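Local coordinates for protein monovalent Na+/H+ antiporter subunit A (Dietzia sp. DQ12-45-1b, PDB 7D3U) that probably exchanges sodium ions for protons across the cell membrane as the large membrane-embedded subunit of a bacterial Mrp antiporter complex, at residues Y104-L118 / P232-A245. Sequence-based numbering, arbitrary orientation.
Sequences YYGLMTLFAASMLGL and PVSAYLHAAAMVKA. With LMT (dodecyl-beta-D-maltoside), chain T; LMT (dodecyl-beta-D-maltoside), chain C.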
ATOM      1  N   TYR B 104      31.985  11.845  22.885  1.00 82.98           N
ATOM      2  CA  TYR B 104      33.121  10.934  22.875  1.00 82.98           C
ATOM      3  C   TYR B 104      33.092   9.993  24.073  1.00 82.98           C
ATOM      4  O   TYR B 104      33.327   8.789  23.926  1.00 82.98           O
ATOM      5  CB  TYR B 104      34.424  11.734  22.845  1.00 82.98           C
ATOM      6  CG  TYR B 104      35.665  10.930  23.147  1.00 82.98           C
ATOM      7  CD1 TYR B 104      36.121  10.781  24.450  1.00 82.98           C
ATOM      8  CD2 TYR B 104      36.396  10.341  22.130  1.00 82.98           C
ATOM      9  CE1 TYR B 104      37.252  10.053  24.728  1.00 82.98           C
ATOM     10  CE2 TYR B 104      37.532   9.615  22.402  1.00 82.98           C
ATOM     11  CZ  TYR B 104      37.954   9.473  23.702  1.00 82.98           C
ATOM     12  OH  TYR B 104      39.085   8.749  23.979  1.00 82.98           O
ATOM     13  N   TYR B 105      32.803  10.519  25.263  1.00 80.50           N
ATOM     14  CA  TYR B 105      32.841   9.692  26.465  1.00 80.50           C
ATOM     15  C   TYR B 105      31.630   8.773  26.542  1.00 80.50           C
ATOM     16  O   TYR B 105      31.759   7.592  26.881  1.00 80.50           O
ATOM     17  CB  TYR B 105      32.936  10.576  27.706  1.00 80.50           C
ATOM     18  CG  TYR B 105      34.308  11.163  27.908  1.00 80.50           C
ATOM     19  CD1 TYR B 105      35.366  10.370  28.320  1.00 80.50           C
ATOM     20  CD2 TYR B 105      34.549  12.509  27.680  1.00 80.50           C
ATOM     21  CE1 TYR B 105      36.622  10.899  28.503  1.00 80.50           C
ATOM     22  CE2 TYR B 105      35.802  13.046  27.861  1.00 80.50           C
ATOM     23  CZ  TYR B 105      36.835  12.237  28.272  1.00 80.50           C
ATOM     24  OH  TYR B 105      38.088  12.767  28.454  1.00 80.50           O
ATOM     25  N   GLY B 106      30.443   9.295  26.233  1.00 81.22           N
ATOM     26  CA  GLY B 106      29.245   8.474  26.234  1.00 81.22           C
ATOM     27  C   GLY B 106      29.307   7.302  25.283  1.00 81.22           C
ATOM     28  O   GLY B 106      28.516   6.363  25.417  1.00 81.22           O
ATOM     29  N   LEU B 107      30.225   7.332  24.322  1.00 78.77           N
ATOM     30  CA  LEU B 107      30.457   6.207  23.428  1.00 78.77           C
ATOM     31  C   LEU B 107      31.633   5.348  23.863  1.00 78.77           C
ATOM     32  O   LEU B 107      31.530   4.119  23.858  1.00 78.77           O
ATOM     33  CB  LEU B 107      30.697   6.704  22.002  1.00 78.77           C
ATOM     34  CG  LEU B 107      29.463   7.209  21.261  1.00 78.77           C
ATOM     35  CD1 LEU B 107      29.841   7.697  19.879  1.00 78.77           C
ATOM     36  CD2 LEU B 107      28.431   6.108  21.175  1.00 78.77           C
ATOM     37  N   MET B 108      32.745   5.965  24.260  1.00 80.82           N
ATOM     38  CA  MET B 108      33.920   5.191  24.633  1.00 80.82           C
ATOM     39  C   MET B 108      33.726   4.437  25.941  1.00 80.82           C
ATOM     40  O   MET B 108      34.445   3.464  26.192  1.00 80.82           O
ATOM     41  CB  MET B 108      35.136   6.107  24.726  1.00 80.82           C
ATOM     42  CG  MET B 108      35.772   6.407  23.386  1.00 80.82           C
ATOM     43  SD  MET B 108      36.717   5.005  22.781  1.00 80.82           S
ATOM     44  CE  MET B 108      37.838   4.774  24.152  1.00 80.82           C
ATOM     45  N   THR B 109      32.776   4.855  26.776  1.00 80.26           N
ATOM     46  CA  THR B 109      32.422   4.082  27.959  1.00 80.26           C
ATOM     47  C   THR B 109      31.277   3.117  27.684  1.00 80.26           C
ATOM     48  O   THR B 109      31.216   2.044  28.291  1.00 80.26           O
ATOM     49  CB  THR B 109      32.052   5.011  29.114  1.00 80.26           C
ATOM     50  OG1 THR B 109      30.805   5.650  28.828  1.00 80.26           O
ATOM     51  CG2 THR B 109      33.119   6.062  29.320  1.00 80.26           C
ATOM     52  N   LEU B 110      30.361   3.480  26.784  1.00 79.67           N
ATOM     53  CA  LEU B 110      29.374   2.514  26.320  1.00 79.67           C
ATOM     54  C   LEU B 110      30.035   1.400  25.523  1.00 79.67           C
ATOM     55  O   LEU B 110      29.527   0.275  25.489  1.00 79.67           O
ATOM     56  CB  LEU B 110      28.303   3.210  25.484  1.00 79.67           C
ATOM     57  CG  LEU B 110      27.124   2.364  25.009  1.00 79.67           C
ATOM     58  CD1 LEU B 110      25.822   3.083  25.291  1.00 79.67           C
ATOM     59  CD2 LEU B 110      27.252   2.059  23.530  1.00 79.67           C
ATOM     60  N   PHE B 111      31.165   1.695  24.876  1.00 78.27           N
ATOM     61  CA  PHE B 111      31.965   0.645  24.261  1.00 78.27           C
ATOM     62  C   PHE B 111      32.436  -0.362  25.296  1.00 78.27           C
ATOM     63  O   PHE B 111      32.334  -1.575  25.077  1.00 78.27           O
ATOM     64  CB  PHE B 111      33.165   1.258  23.542  1.00 78.27           C
ATOM     65  CG  PHE B 111      33.550   0.542  22.285  1.00 78.27           C
ATOM     66  CD1 PHE B 111      32.966  -0.664  21.951  1.00 78.27           C
ATOM     67  CD2 PHE B 111      34.493   1.082  21.431  1.00 78.27           C
ATOM     68  CE1 PHE B 111      33.319  -1.319  20.791  1.00 78.27           C
ATOM     69  CE2 PHE B 111      34.848   0.435  20.270  1.00 78.27           C
ATOM     70  CZ  PHE B 111      34.262  -0.769  19.950  1.00 78.27           C
ATOM     71  N   ALA B 112      32.949   0.120  26.427  1.00 77.55           N
ATOM     72  CA  ALA B 112      33.381  -0.771  27.494  1.00 77.55           C
ATOM     73  C   ALA B 112      32.214  -1.557  28.072  1.00 77.55           C
ATOM     74  O   ALA B 112      32.361  -2.740  28.390  1.00 77.55           O
ATOM     75  CB  ALA B 112      34.078   0.024  28.594  1.00 77.55           C
ATOM     76  N   ALA B 113      31.049  -0.924  28.209  1.00 77.50           N
ATOM     77  CA  ALA B 113      29.889  -1.635  28.737  1.00 77.50           C
ATOM     78  C   ALA B 113      29.431  -2.728  27.781  1.00 77.50           C
ATOM     79  O   ALA B 113      29.086  -3.833  28.213  1.00 77.50           O
ATOM     80  CB  ALA B 113      28.754  -0.653  29.016  1.00 77.50           C
ATOM     81  N   SER B 114      29.434  -2.445  26.479  1.00 76.97           N
ATOM     82  CA  SER B 114      29.032  -3.456  25.509  1.00 76.97           C
ATOM     83  C   SER B 114      30.043  -4.593  25.449  1.00 76.97           C
ATOM     84  O   SER B 114      29.664  -5.762  25.323  1.00 76.97           O
ATOM     85  CB  SER B 114      28.853  -2.817  24.135  1.00 76.97           C
ATOM     86  OG  SER B 114      27.822  -1.846  24.157  1.00 76.97           O
ATOM     87  N   MET B 115      31.335  -4.276  25.558  1.00 78.98           N
ATOM     88  CA  MET B 115      32.341  -5.331  25.608  1.00 78.98           C
ATOM     89  C   MET B 115      32.180  -6.183  26.857  1.00 78.98           C
ATOM     90  O   MET B 115      32.306  -7.413  26.801  1.00 78.98           O
ATOM     91  CB  MET B 115      33.741  -4.730  25.555  1.00 78.98           C
ATOM     92  CG  MET B 115      34.371  -4.786  24.192  1.00 78.98           C
ATOM     93  SD  MET B 115      34.086  -6.362  23.365  1.00 78.98           S
ATOM     94  CE  MET B 115      35.324  -7.388  24.148  1.00 78.98           C
ATOM     95  N   LEU B 116      31.909  -5.546  27.997  1.00 77.72           N
ATOM     96  CA  LEU B 116      31.661  -6.286  29.228  1.00 77.72           C
ATOM     97  C   LEU B 116      30.461  -7.207  29.075  1.00 77.72           C
ATOM     98  O   LEU B 116      30.501  -8.366  29.498  1.00 77.72           O
ATOM     99  CB  LEU B 116      31.446  -5.312  30.385  1.00 77.72           C
ATOM    100  CG  LEU B 116      31.546  -5.901  31.786  1.00 77.72           C
ATOM    101  CD1 LEU B 116      32.859  -6.618  31.932  1.00 77.72           C
ATOM    102  CD2 LEU B 116      31.423  -4.815  32.831  1.00 77.72           C
ATOM    103  N   GLY B 117      29.386  -6.709  28.466  1.00 76.64           N
ATOM    104  CA  GLY B 117      28.236  -7.556  28.207  1.00 76.64           C
ATOM    105  C   GLY B 117      28.543  -8.701  27.265  1.00 76.64           C
ATOM    106  O   GLY B 117      27.959  -9.781  27.387  1.00 76.64           O
ATOM    107  N   LEU B 118      29.455  -8.487  26.318  1.00 75.04           N
ATOM    108  CA  LEU B 118      29.798  -9.548  25.378  1.00 75.04           C
ATOM    109  C   LEU B 118      30.623 -10.638  26.047  1.00 75.04           C
ATOM    110  O   LEU B 118      30.352 -11.828  25.860  1.00 75.04           O
ATOM    111  CB  LEU B 118      30.543  -8.964  24.180  1.00 75.04           C
ATOM    112  CG  LEU B 118      31.138  -9.956  23.185  1.00 75.04           C
ATOM    113  CD1 LEU B 118      30.085 -10.926  22.698  1.00 75.04           C
ATOM    114  CD2 LEU B 118      31.730  -9.207  22.021  1.00 75.04           C
ATOM    115  N   PRO B 232      42.744   7.766  20.457  1.00 79.59           N
ATOM    116  CA  PRO B 232      42.339   6.971  21.629  1.00 79.59           C
ATOM    117  C   PRO B 232      41.273   5.939  21.311  1.00 79.59           C
ATOM    118  O   PRO B 232      41.335   4.819  21.839  1.00 79.59           O
ATOM    119  CB  PRO B 232      41.826   8.025  22.617  1.00 79.59           C
ATOM    120  CG  PRO B 232      42.446   9.275  22.185  1.00 79.59           C
ATOM    121  CD  PRO B 232      42.478   9.192  20.697  1.00 79.59           C
ATOM    122  N   VAL B 233      40.298   6.269  20.464  1.00 79.92           N
ATOM    123  CA  VAL B 233      39.312   5.265  20.080  1.00 79.92           C
ATOM    124  C   VAL B 233      39.977   4.190  19.233  1.00 79.92           C
ATOM    125  O   VAL B 233      39.575   3.025  19.257  1.00 79.92           O
ATOM    126  CB  VAL B 233      38.116   5.907  19.351  1.00 79.92           C
ATOM    127  CG1 VAL B 233      37.161   4.844  18.850  1.00 79.92           C
ATOM    128  CG2 VAL B 233      37.412   6.921  20.224  1.00 79.92           C
ATOM    129  N   SER B 234      41.032   4.558  18.502  1.00 79.28           N
ATOM    130  CA  SER B 234      41.808   3.556  17.780  1.00 79.28           C
ATOM    131  C   SER B 234      42.558   2.651  18.746  1.00 79.28           C
ATOM    132  O   SER B 234      42.631   1.434  18.543  1.00 79.28           O
ATOM    133  CB  SER B 234      42.780   4.233  16.817  1.00 79.28           C
ATOM    134  OG  SER B 234      42.159   4.508  15.576  1.00 79.28           O
ATOM    135  N   ALA B 235      43.124   3.232  19.807  1.00 78.73           N
ATOM    136  CA  ALA B 235      43.797   2.438  20.828  1.00 78.73           C
ATOM    137  C   ALA B 235      42.840   1.432  21.446  1.00 78.73           C
ATOM    138  O   ALA B 235      43.168   0.249  21.585  1.00 78.73           O
ATOM    139  CB  ALA B 235      44.377   3.353  21.905  1.00 78.73           C
ATOM    140  N   TYR B 236      41.646   1.887  21.818  1.00 79.35           N
ATOM    141  CA  TYR B 236      40.675   0.977  22.413  1.00 79.35           C
ATOM    142  C   TYR B 236      40.217  -0.073  21.408  1.00 79.35           C
ATOM    143  O   TYR B 236      40.239  -1.274  21.698  1.00 79.35           O
ATOM    144  CB  TYR B 236      39.480   1.757  22.953  1.00 79.35           C
ATOM    145  CG  TYR B 236      38.739   1.025  24.044  1.00 79.35           C
ATOM    146  CD1 TYR B 236      39.381   0.076  24.823  1.00 79.35           C
ATOM    147  CD2 TYR B 236      37.398   1.275  24.288  1.00 79.35           C
ATOM    148  CE1 TYR B 236      38.712  -0.597  25.821  1.00 79.35           C
ATOM    149  CE2 TYR B 236      36.720   0.605  25.283  1.00 79.35           C
ATOM    150  CZ  TYR B 236      37.382  -0.330  26.046  1.00 79.35           C
ATOM    151  OH  TYR B 236      36.711  -1.002  27.039  1.00 79.35           O
ATOM    152  N   LEU B 237      39.819   0.362  20.210  1.00 78.00           N
ATOM    153  CA  LEU B 237      39.294  -0.548  19.201  1.00 78.00           C
ATOM    154  C   LEU B 237      40.325  -1.581  18.774  1.00 78.00           C
ATOM    155  O   LEU B 237      39.958  -2.675  18.337  1.00 78.00           O
ATOM    156  CB  LEU B 237      38.818   0.262  17.996  1.00 78.00           C
ATOM    157  CG  LEU B 237      37.841  -0.349  16.998  1.00 78.00           C
ATOM    158  CD1 LEU B 237      36.924   0.735  16.470  1.00 78.00           C
ATOM    159  CD2 LEU B 237      38.587  -1.007  15.857  1.00 78.00           C
ATOM    160  N   HIS B 238      41.610  -1.260  18.890  1.00 79.05           N
ATOM    161  CA  HIS B 238      42.663  -2.182  18.490  1.00 79.05           C
ATOM    162  C   HIS B 238      43.231  -2.989  19.646  1.00 79.05           C
ATOM    163  O   HIS B 238      43.665  -4.124  19.432  1.00 79.05           O
ATOM    164  CB  HIS B 238      43.801  -1.425  17.802  1.00 79.05           C
ATOM    165  CG  HIS B 238      43.456  -0.934  16.431  1.00 79.05           C
ATOM    166  ND1 HIS B 238      42.238  -0.365  16.129  1.00 79.05           N
ATOM    167  CD2 HIS B 238      44.170  -0.926  15.281  1.00 79.05           C
ATOM    168  CE1 HIS B 238      42.218  -0.026  14.853  1.00 79.05           C
ATOM    169  NE2 HIS B 238      43.378  -0.356  14.316  1.00 79.05           N
ATOM    170  N   ALA B 239      43.261  -2.440  20.860  1.00 76.88           N
ATOM    171  CA  ALA B 239      43.774  -3.217  21.986  1.00 76.88           C
ATOM    172  C   ALA B 239      42.750  -4.252  22.433  1.00 76.88           C
ATOM    173  O   ALA B 239      42.966  -5.457  22.279  1.00 76.88           O
ATOM    174  CB  ALA B 239      44.152  -2.291  23.143  1.00 76.88           C
ATOM    175  N   ALA B 240      41.628  -3.799  22.998  1.00 78.56           N
ATOM    176  CA  ALA B 240      40.476  -4.681  23.195  1.00 78.56           C
ATOM    177  C   ALA B 240      39.212  -3.823  23.260  1.00 78.56           C
ATOM    178  O   ALA B 240      38.809  -3.383  24.337  1.00 78.56           O
ATOM    179  CB  ALA B 240      40.638  -5.522  24.452  1.00 78.56           C
ATOM    180  N   ALA B 241      38.593  -3.588  22.104  1.00 80.61           N
ATOM    181  CA  ALA B 241      37.213  -3.118  22.117  1.00 80.61           C
ATOM    182  C   ALA B 241      36.355  -3.850  21.096  1.00 80.61           C
ATOM    183  O   ALA B 241      35.198  -4.180  21.367  1.00 80.61           O
ATOM    184  CB  ALA B 241      37.150  -1.612  21.875  1.00 80.61           C
ATOM    185  N   MET B 242      36.892  -4.084  19.921  1.00 80.72           N
ATOM    186  CA  MET B 242      36.127  -4.812  18.918  1.00 80.72           C
ATOM    187  C   MET B 242      36.939  -5.894  18.230  1.00 80.72           C
ATOM    188  O   MET B 242      36.397  -6.954  17.915  1.00 80.72           O
ATOM    189  CB  MET B 242      35.556  -3.845  17.876  1.00 80.72           C
ATOM    190  CG  MET B 242      34.576  -4.496  16.922  1.00 80.72           C
ATOM    191  SD  MET B 242      33.761  -3.318  15.838  1.00 80.72           S
ATOM    192  CE  MET B 242      35.149  -2.276  15.427  1.00 80.72           C
ATOM    193  N   VAL B 243      38.229  -5.654  17.984  1.00 77.37           N
ATOM    194  CA  VAL B 243      39.044  -6.667  17.333  1.00 77.37           C
ATOM    195  C   VAL B 243      39.284  -7.852  18.251  1.00 77.37           C
ATOM    196  O   VAL B 243      39.593  -8.949  17.772  1.00 77.37           O
ATOM    197  CB  VAL B 243      40.375  -6.063  16.858  1.00 77.37           C
ATOM    198  CG1 VAL B 243      40.119  -4.929  15.884  1.00 77.37           C
ATOM    199  CG2 VAL B 243      41.188  -5.586  18.037  1.00 77.37           C
ATOM    200  N   LYS B 244      39.150  -7.666  19.563  1.00 76.85           N
ATOM    201  CA  LYS B 244      39.196  -8.789  20.485  1.00 76.85           C
ATOM    202  C   LYS B 244      37.844  -9.455  20.666  1.00 76.85           C
ATOM    203  O   LYS B 244      37.785 -10.539  21.249  1.00 76.85           O
ATOM    204  CB  LYS B 244      39.723  -8.347  21.848  1.00 76.85           C
ATOM    205  CG  LYS B 244      41.165  -7.908  21.835  1.00 76.85           C
ATOM    206  CD  LYS B 244      42.026  -8.813  20.990  1.00 76.85           C
ATOM    207  CE  LYS B 244      43.485  -8.433  21.126  1.00 76.85           C
ATOM    208  NZ  LYS B 244      44.310  -9.072  20.072  1.00 76.85           N
ATOM    209  N   ALA B 245      36.761  -8.841  20.188  1.00 77.01           N
ATOM    210  CA  ALA B 245      35.456  -9.487  20.266  1.00 77.01           C
ATOM    211  C   ALA B 245      35.439 -10.773  19.452  1.00 77.01           C
ATOM    212  O   ALA B 245      34.994 -11.823  19.932  1.00 77.01           O
ATOM    213  CB  ALA B 245      34.369  -8.527  19.787  1.00 77.01           C
TER
HETATM  214  C1  LMT T1203      27.796  17.532  22.562  1.00 82.26           C
HETATM  215  C2  LMT T1203      27.059  16.825  23.658  1.00 82.26           C
HETATM  216  C3  LMT T1203      26.299  15.602  23.265  1.00 82.26           C
HETATM  217  C4  LMT T1203      25.569  15.110  24.485  1.00 82.26           C
HETATM  218  C5  LMT T1203      24.951  13.781  24.213  1.00 82.26           C
HETATM  219  C6  LMT T1203      25.941  12.669  24.316  1.00 82.26           C
HETATM  220  C7  LMT T1203      25.328  11.399  23.807  1.00 82.26           C
HETATM  221  C8  LMT T1203      26.148  10.247  24.268  1.00 82.26           C
HETATM  222  C9  LMT T1203      25.513   9.440  25.351  1.00 82.26           C
HETATM  223  C10 LMT T1203      25.747   7.993  25.025  1.00 82.26           C
HETATM  224  C11 LMT T1203      25.395   7.105  26.175  1.00 82.26           C
HETATM  225  C12 LMT T1203      23.921   6.936  26.311  1.00 82.26           C
HETATM  226  C1B LMT C1214       8.706  -7.072  32.763  1.00 92.73           C
HETATM  227  C2B LMT C1214       7.385  -7.865  32.607  1.00 92.73           C
HETATM  228  C3B LMT C1214       6.673  -7.579  31.262  1.00 92.73           C
HETATM  229  C4B LMT C1214       7.211  -6.320  30.529  1.00 92.73           C
HETATM  230  C5B LMT C1214       7.643  -5.251  31.557  1.00 92.73           C
HETATM  231  C6B LMT C1214       6.417  -4.549  32.145  1.00 92.73           C
HETATM  232  O1B LMT C1214       9.696  -7.608  31.919  1.00 92.73           O
HETATM  233  O2B LMT C1214       7.685  -9.198  32.711  1.00 92.73           O
HETATM  234  O3B LMT C1214       5.308  -7.551  31.415  1.00 92.73           O
HETATM  235  O4' LMT C1214       8.274  -6.638  29.707  1.00 92.73           O
HETATM  236  O5B LMT C1214       8.529  -5.687  32.581  1.00 92.73           O
HETATM  237  O6B LMT C1214       6.539  -3.190  32.008  1.00 92.73           O
HETATM  238  C1' LMT C1214      13.341  -7.477  34.000  1.00 92.73           C
HETATM  239  C2' LMT C1214      12.540  -6.159  33.859  1.00 92.73           C
HETATM  240  C3' LMT C1214      11.506  -6.215  32.698  1.00 92.73           C
HETATM  241  C4' LMT C1214      11.055  -7.647  32.348  1.00 92.73           C
HETATM  242  C5' LMT C1214      11.189  -8.494  33.642  1.00 92.73           C
HETATM  243  C6' LMT C1214      10.578  -9.869  33.566  1.00 92.73           C
HETATM  244  O1' LMT C1214      14.196  -7.622  32.944  1.00 92.73           O
HETATM  245  O2' LMT C1214      11.896  -5.883  35.050  1.00 92.73           O
HETATM  246  O3' LMT C1214      12.011  -5.614  31.581  1.00 92.73           O
HETATM  247  O5' LMT C1214      12.532  -8.656  34.036  1.00 92.73           O
HETATM  248  O6' LMT C1214      10.158 -10.027  32.271  1.00 92.73           O
HETATM  249  C1  LMT C1214      15.371  -6.855  33.034  1.00 92.73           C
HETATM  250  C2  LMT C1214      15.700  -6.489  31.620  1.00 92.73           C
HETATM  251  C3  LMT C1214      16.935  -7.101  31.054  1.00 92.73           C
HETATM  252  C4  LMT C1214      17.660  -6.030  30.285  1.00 92.73           C
HETATM  253  C5  LMT C1214      17.301  -6.101  28.843  1.00 92.73           C
HETATM  254  C6  LMT C1214      18.405  -5.617  27.965  1.00 92.73           C
HETATM  255  C7  LMT C1214      19.632  -6.449  28.185  1.00 92.73           C
HETATM  256  C8  LMT C1214      20.633  -6.107  27.142  1.00 92.73           C
HETATM  257  C9  LMT C1214      22.018  -6.564  27.450  1.00 92.73           C
HETATM  258  C10 LMT C1214      22.937  -5.845  26.506  1.00 92.73           C
HETATM  259  C11 LMT C1214      24.360  -5.951  26.942  1.00 92.73           C
HETATM  260  C12 LMT C1214      24.797  -7.369  27.036  1.00 92.73           C
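Tyr236 reaches from helix 231-240 across to helix 102-119, its side chain sliding past that of Phe111 in the opposite direction. The two ring planes stand at 81° to each other, centroids 5.7 Å apart, an oblique aromatic pair. With CG anti to its backbone N (chi1 -156°), Tyr236 turns a ring edge to Ala112 N and lays OH by the Ala112 methyl, a place suited to a small side chain. The phenol suits this buried place because its OH hydrogen-bonds to Val80 O. Ala241 CB lies over one face of the Phe111 ring, 3.6 Å from its centroid, a CH-pi contact, and also meets a face of Tyr236; a methyl is slim enough to serve both rings. Met108 bends at chi2 and chi3, laying SD against Val233 CG2 and CE against Tyr236 CD2 (3.5 Å), both apolar contacts; SD also makes an oblique Met-aromatic contact, 5.4 Å from the Tyr236 centroid. Tyr104 CE2 meets Val233 CG2 obliquely, with Pro232 CB at its ring edge. Met115, likewise bent, puts CG and SD beside Ala241 O, while Leu118 CD2 packs on Ala245 CB (3.5 Å).

A leucine in place of Tyr236 would probably leave Val80 O without its phenol partner and open a gap between Met108, Phe111 and Ala112.

Helix 104-118 and helix 232-240 run nearly parallel (7°), their axes 11.4 Å apart at closest. Phe111 and Met115 sit at the break before helix 243-252, an interrupted transmembrane helix characteristic of antiporter-like subunits of the Mrp and complex I family. No hydrogen bond joins the two segments, and their cohesion rests mainly on apolar and aromatic packing.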